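Local structure of plasmodium falciparum gamete antigen 27/25 (Plasmodium falciparum, 1N81) at residues 19-23 with 106-110; 47-53 with 79-85. The protein is of unknown molecular function, an all-helical gametocyte protein essential for the parasite's sexual development and possibly able to dimerise. One frame throughout, in Å; residues are numbered along the deposited sequence.

Contact 1 of 2, residues 19-23 with 106-110; sequences GDIEF and LWVEQ
Q110 lies along F23 from its CB to its amide. The CB sits over one face of the F23 ring, 3.8 Å from the centroid, a CH-pi contact, while CG of Q110 continues past CD1 of F23. With CG anti to the backbone N (chi1 -175°) and the chain extended beyond it, the amide arrives nearly parallel to the ring, the two planes 16° apart. OE1 turns back to CB of F23, 3.7 Å away, and NE2 passes close to the backbone of G19 and donates to OD1 of D20 at 3.0 Å. That bond is bent (152°) and meets OD1 on its anti side, somewhat out of the carboxylate plane. The other ring face has CG of E22 near its rim. CG of E109 comes to CZ of F23 at 3.7 Å, at the ring edge, and CD2 of L106 lies 4.0 Å from CD2 of F23. The segments of helices 13-35 and 96-122 run roughly antiparallel, their short axes 10.9 Å apart at closest approach. F23 supplies the largest share of the buried surface, set among L106, E109 and Q110, while one side-chain hydrogen bond ties the partly exposed margin; E109 salt-bridges to R84 and R165.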
loop_
_atom_site.group_PDB
_atom_site.type_symbol
_atom_site.label_atom_id
_atom_site.label_comp_id
_atom_site.label_asym_id
_atom_site.label_seq_id
_atom_site.Cartn_x
_atom_site.Cartn_y
_atom_site.Cartn_z
ATOM N N GLY A 19 1.440 2.385 -5.845
ATOM C CA GLY A 19 1.236 1.106 -5.205
ATOM C C GLY A 19 2.445 0.211 -5.497
ATOM O O GLY A 19 3.034 -0.350 -4.579
ATOM N N ASP A 20 2.837 0.078 -6.765
ATOM C CA ASP A 20 3.997 -0.767 -7.081
ATOM C C ASP A 20 5.234 -0.331 -6.357
ATOM O O ASP A 20 5.997 -1.162 -5.834
ATOM C CB ASP A 20 4.264 -0.815 -8.595
ATOM C CG ASP A 20 3.365 -1.826 -9.300
ATOM O OD1 ASP A 20 2.651 -2.568 -8.580
ATOM O OD2 ASP A 20 3.370 -1.901 -10.548
ATOM N N ILE A 21 5.438 0.976 -6.303
ATOM C CA ILE A 21 6.593 1.518 -5.624
ATOM C C ILE A 21 6.668 1.148 -4.125
ATOM O O ILE A 21 7.688 0.626 -3.650
ATOM C CB ILE A 21 6.614 3.048 -5.764
ATOM C CG1 ILE A 21 7.034 3.417 -7.200
ATOM C CG2 ILE A 21 7.550 3.662 -4.736
ATOM C CD1 ILE A 21 6.676 4.827 -7.589
ATOM N N GLU A 22 5.582 1.416 -3.411
ATOM C CA GLU A 22 5.469 1.149 -1.975
ATOM C C GLU A 22 5.547 -0.337 -1.648
ATOM O O GLU A 22 6.280 -0.752 -0.756
ATOM C CB GLU A 22 4.119 1.678 -1.448
ATOM C CG GLU A 22 3.777 1.203 -0.017
ATOM C CD GLU A 22 2.791 2.114 0.731
ATOM O OE1 GLU A 22 2.373 1.752 1.858
ATOM O OE2 GLU A 22 2.443 3.190 0.208
ATOM N N PHE A 23 4.797 -1.148 -2.379
ATOM C CA PHE A 23 4.801 -2.557 -2.056
ATOM C C PHE A 23 6.062 -3.311 -2.473
ATOM O O PHE A 23 6.458 -4.230 -1.777
ATOM C CB PHE A 23 3.507 -3.219 -2.582
ATOM C CG PHE A 23 2.280 -2.860 -1.768
ATOM C CD1 PHE A 23 1.472 -1.776 -2.128
ATOM C CD2 PHE A 23 1.990 -3.539 -0.587
ATOM C CE1 PHE A 23 0.391 -1.366 -1.324
ATOM C CE2 PHE A 23 0.894 -3.137 0.248
ATOM C CZ PHE A 23 0.092 -2.042 -0.132
ATOM N N LEU A 106 1.067 -8.782 1.102
ATOM C CA LEU A 106 1.304 -7.512 0.436
ATOM C C LEU A 106 0.366 -7.420 -0.750
ATOM O O LEU A 106 -0.238 -6.384 -1.007
ATOM C CB LEU A 106 2.774 -7.401 -0.036
ATOM C CG LEU A 106 3.842 -7.290 1.082
ATOM C CD1 LEU A 106 5.227 -7.155 0.476
ATOM C CD2 LEU A 106 3.561 -6.092 2.002
ATOM N N TRP A 107 0.245 -8.529 -1.464
ATOM C CA TRP A 107 -0.606 -8.617 -2.645
ATOM C C TRP A 107 -2.045 -8.289 -2.283
ATOM O O TRP A 107 -2.713 -7.518 -2.982
ATOM C CB TRP A 107 -0.542 -10.039 -3.212
ATOM C CG TRP A 107 -1.201 -10.254 -4.515
ATOM C CD1 TRP A 107 -0.602 -10.232 -5.744
ATOM C CD2 TRP A 107 -2.607 -10.535 -4.756
ATOM N NE1 TRP A 107 -1.536 -10.481 -6.731
ATOM C CE2 TRP A 107 -2.763 -10.672 -6.157
ATOM C CE3 TRP A 107 -3.722 -10.688 -3.930
ATOM C CZ2 TRP A 107 -4.015 -10.937 -6.748
ATOM C CZ3 TRP A 107 -4.961 -10.952 -4.510
ATOM C CH2 TRP A 107 -5.098 -11.079 -5.912
ATOM N N VAL A 108 -2.514 -8.895 -1.197
ATOM C CA VAL A 108 -3.870 -8.692 -0.747
ATOM C C VAL A 108 -4.149 -7.216 -0.466
ATOM O O VAL A 108 -5.129 -6.660 -0.946
ATOM C CB VAL A 108 -4.149 -9.530 0.503
ATOM C CG1 VAL A 108 -5.464 -9.038 1.193
ATOM C CG2 VAL A 108 -4.254 -11.049 0.084
ATOM N N GLU A 109 -3.260 -6.586 0.284
ATOM C CA GLU A 109 -3.418 -5.185 0.627
ATOM C C GLU A 109 -3.382 -4.331 -0.650
ATOM O O GLU A 109 -4.239 -3.448 -0.841
ATOM C CB GLU A 109 -2.319 -4.749 1.615
ATOM C CG GLU A 109 -2.507 -3.322 2.140
ATOM C CD GLU A 109 -1.474 -2.913 3.181
ATOM O OE1 GLU A 109 -1.458 -1.720 3.539
ATOM O OE2 GLU A 109 -0.680 -3.760 3.650
ATOM N N GLN A 110 -2.436 -4.608 -1.544
ATOM C CA GLN A 110 -2.355 -3.807 -2.766
ATOM C C GLN A 110 -3.622 -3.967 -3.631
ATOM O O GLN A 110 -4.183 -2.981 -4.151
ATOM C CB GLN A 110 -1.083 -4.129 -3.559
ATOM C CG GLN A 110 -0.932 -3.226 -4.762
ATOM C CD GLN A 110 0.396 -3.363 -5.458
ATOM O OE1 GLN A 110 1.149 -4.292 -5.206
ATOM N NE2 GLN A 110 0.688 -2.430 -6.346
#

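Contact 2 of 2, residues 47-53 with 79-85; sequences LKDRVSI and NRISDRL
I53 and L85 point at each other tip to tip, CD1 to CD1 at 3.9 Å, while I53 and I81 lie alongside each other, pointing opposite ways. In the second pair the CG2 branches touch at 3.6 Å, each CG2 anti to its backbone N. CB of S82 also touches CD1 of I53, at 3.9 Å. The hydroxyl of S82 lies 3.1 Å from the carbonyl O of L47, and CD1 of L85 packs on the same oxygen at 3.6 Å. CD2 of L47 meets CB of L85 at a slant. At the other end R50 bends at chi3 (64°), which carries its guanidinium back to N79; NH1 of R50 is modelled 2.4 Å from OD1 of N79, too short to trust in detail, so the hydrogen bond is doubtful. The two flat groups are turned 40° against each other, with OD1 near the guanidinium edge. D49 caps helix 50-63, its OD1 accepting from N of S52 at 3.1 Å. The contact lays the turn between helices 42-47 and 50-63, and the first turn of the latter, against helix 71-89; Y29 of helix 13-35 touches D49, I53 and L85, and V78 adjoins R50 and I53.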
loop_
_atom_site.group_PDB
_atom_site.type_symbol
_atom_site.label_atom_id
_atom_site.label_comp_id
_atom_site.label_asym_id
_atom_site.label_seq_id
_atom_site.Cartn_x
_atom_site.Cartn_y
_atom_site.Cartn_z
ATOM N N LEU A 47 14.431 -2.551 11.526
ATOM C CA LEU A 47 12.982 -2.430 11.647
ATOM C C LEU A 47 12.517 -0.981 11.636
ATOM O O LEU A 47 11.513 -0.646 10.999
ATOM C CB LEU A 47 12.478 -3.138 12.922
ATOM C CG LEU A 47 12.646 -4.657 12.922
ATOM C CD1 LEU A 47 12.154 -5.262 14.260
ATOM C CD2 LEU A 47 11.864 -5.233 11.749
ATOM N N LYS A 48 13.234 -0.110 12.326
ATOM C CA LYS A 48 12.817 1.288 12.329
ATOM C C LYS A 48 13.813 2.241 11.656
ATOM O O LYS A 48 13.800 3.444 11.899
ATOM C CB LYS A 48 12.538 1.762 13.765
ATOM C CG LYS A 48 11.168 1.357 14.300
ATOM C CD LYS A 48 10.763 2.251 15.472
ATOM C CE LYS A 48 9.412 1.852 16.019
ATOM N NZ LYS A 48 8.343 1.919 14.974
ATOM N N ASP A 49 14.684 1.711 10.806
ATOM C CA ASP A 49 15.661 2.564 10.107
ATOM C C ASP A 49 14.983 3.328 8.967
ATOM O O ASP A 49 15.034 2.898 7.809
ATOM C CB ASP A 49 16.760 1.700 9.531
ATOM C CG ASP A 49 17.852 2.511 8.895
ATOM O OD1 ASP A 49 17.736 3.770 8.784
ATOM O OD2 ASP A 49 18.826 1.850 8.513
ATOM N N ARG A 50 14.351 4.457 9.285
ATOM C CA ARG A 50 13.632 5.215 8.254
ATOM C C ARG A 50 14.510 5.670 7.092
ATOM O O ARG A 50 14.067 5.719 5.941
ATOM C CB ARG A 50 12.946 6.444 8.865
ATOM C CG ARG A 50 11.883 6.128 9.905
ATOM C CD ARG A 50 11.328 7.410 10.511
ATOM N NE ARG A 50 10.634 8.213 9.512
ATOM C CZ ARG A 50 9.450 7.891 9.007
ATOM N NH1 ARG A 50 8.850 6.783 9.424
ATOM N NH2 ARG A 50 8.873 8.670 8.094
ATOM N N VAL A 51 15.758 5.998 7.385
ATOM C CA VAL A 51 16.658 6.449 6.335
ATOM C C VAL A 51 16.819 5.334 5.313
ATOM O O VAL A 51 16.623 5.561 4.129
ATOM C CB VAL A 51 18.043 6.898 6.915
ATOM C CG1 VAL A 51 18.965 7.350 5.791
ATOM C CG2 VAL A 51 17.839 8.099 7.900
ATOM N N SER A 52 17.147 4.126 5.751
ATOM C CA SER A 52 17.288 3.059 4.778
ATOM C C SER A 52 15.983 2.771 4.042
ATOM O O SER A 52 15.979 2.629 2.816
ATOM C CB SER A 52 17.779 1.774 5.436
ATOM O OG SER A 52 19.034 1.994 6.041
ATOM N N ILE A 53 14.878 2.695 4.776
ATOM C CA ILE A 53 13.616 2.388 4.135
ATOM C C ILE A 53 13.332 3.433 3.058
ATOM O O ILE A 53 12.925 3.094 1.943
ATOM C CB ILE A 53 12.435 2.353 5.145
ATOM C CG1 ILE A 53 12.567 1.154 6.094
ATOM C CG2 ILE A 53 11.080 2.273 4.367
ATOM C CD1 ILE A 53 11.616 1.301 7.315
ATOM N N ASN A 79 6.402 5.426 6.539
ATOM C CA ASN A 79 5.723 5.041 7.772
ATOM C C ASN A 79 4.978 3.728 7.601
ATOM O O ASN A 79 5.140 2.808 8.405
ATOM C CB ASN A 79 4.711 6.104 8.229
ATOM C CG ASN A 79 5.370 7.381 8.692
ATOM O OD1 ASN A 79 6.497 7.361 9.156
ATOM N ND2 ASN A 79 4.660 8.499 8.583
ATOM N N ARG A 80 4.160 3.645 6.552
ATOM C CA ARG A 80 3.373 2.431 6.312
ATOM C C ARG A 80 4.279 1.217 6.152
ATOM O O ARG A 80 3.976 0.136 6.652
ATOM C CB ARG A 80 2.465 2.592 5.073
ATOM C CG ARG A 80 1.171 3.416 5.344
ATOM C CD ARG A 80 0.227 3.298 4.145
ATOM N NE ARG A 80 0.837 3.825 2.919
ATOM C CZ ARG A 80 0.759 5.093 2.538
ATOM N NH1 ARG A 80 0.090 5.957 3.298
ATOM N NH2 ARG A 80 1.318 5.487 1.391
ATOM N N ILE A 81 5.401 1.392 5.467
ATOM C CA ILE A 81 6.303 0.274 5.266
ATOM C C ILE A 81 6.858 -0.190 6.627
ATOM O O ILE A 81 6.812 -1.378 6.953
ATOM C CB ILE A 81 7.461 0.656 4.305
ATOM C CG1 ILE A 81 6.955 0.707 2.841
ATOM C CG2 ILE A 81 8.590 -0.345 4.449
ATOM C CD1 ILE A 81 8.030 1.248 1.797
ATOM N N SER A 82 7.366 0.747 7.423
ATOM C CA SER A 82 7.899 0.372 8.726
ATOM C C SER A 82 6.804 -0.321 9.542
ATOM O O SER A 82 7.060 -1.325 10.198
ATOM C CB SER A 82 8.429 1.596 9.481
ATOM O OG SER A 82 9.062 1.159 10.673
ATOM N N ASP A 83 5.578 0.185 9.491
ATOM C CA ASP A 83 4.538 -0.485 10.255
ATOM C C ASP A 83 4.297 -1.917 9.794
ATOM O O ASP A 83 4.013 -2.789 10.609
ATOM C CB ASP A 83 3.243 0.325 10.229
ATOM C CG ASP A 83 3.371 1.640 11.009
ATOM O OD1 ASP A 83 4.359 1.789 11.776
ATOM O OD2 ASP A 83 2.493 2.515 10.869
ATOM N N ARG A 84 4.426 -2.170 8.495
ATOM C CA ARG A 84 4.224 -3.518 7.977
ATOM C C ARG A 84 5.346 -4.409 8.477
ATOM O O ARG A 84 5.111 -5.581 8.753
ATOM C CB ARG A 84 4.180 -3.546 6.437
ATOM C CG ARG A 84 2.898 -2.953 5.818
ATOM C CD ARG A 84 2.885 -3.142 4.286
ATOM N NE ARG A 84 1.799 -2.358 3.710
ATOM C CZ ARG A 84 1.931 -1.133 3.214
ATOM N NH1 ARG A 84 3.117 -0.532 3.196
ATOM N NH2 ARG A 84 0.858 -0.503 2.766
ATOM N N LEU A 85 6.561 -3.862 8.586
ATOM C CA LEU A 85 7.698 -4.656 9.071
ATOM C C LEU A 85 7.385 -5.173 10.487
ATOM O O LEU A 85 7.542 -6.362 10.785
ATOM C CB LEU A 85 8.967 -3.805 9.116
ATOM C CG LEU A 85 9.380 -3.148 7.788
ATOM C CD1 LEU A 85 10.695 -2.432 7.976
ATOM C CD2 LEU A 85 9.489 -4.168 6.692
#

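Helix 71-89 joins the two sites. One side receives 47-53 in contact 2, and from the same segment R84 reaches into contact 1, where its guanidinium bridges E22 of helix 13-35 and E109 of helix 96-122 and touches CZ of F23. The two acids, like-charged and close, are probably kept compatible by R84, with R80 and R165 as further partners. Both contacts are buried, about 15 Å apart between centres. Contact 1 lies near the centre of the chain and combines an aromatic wedge with buried ion pairs beside it. Contact 2, farther out, has aliphatic packing inside and a more exposed rim of K48, R50 and N79. In sequence it nests inside contact 1.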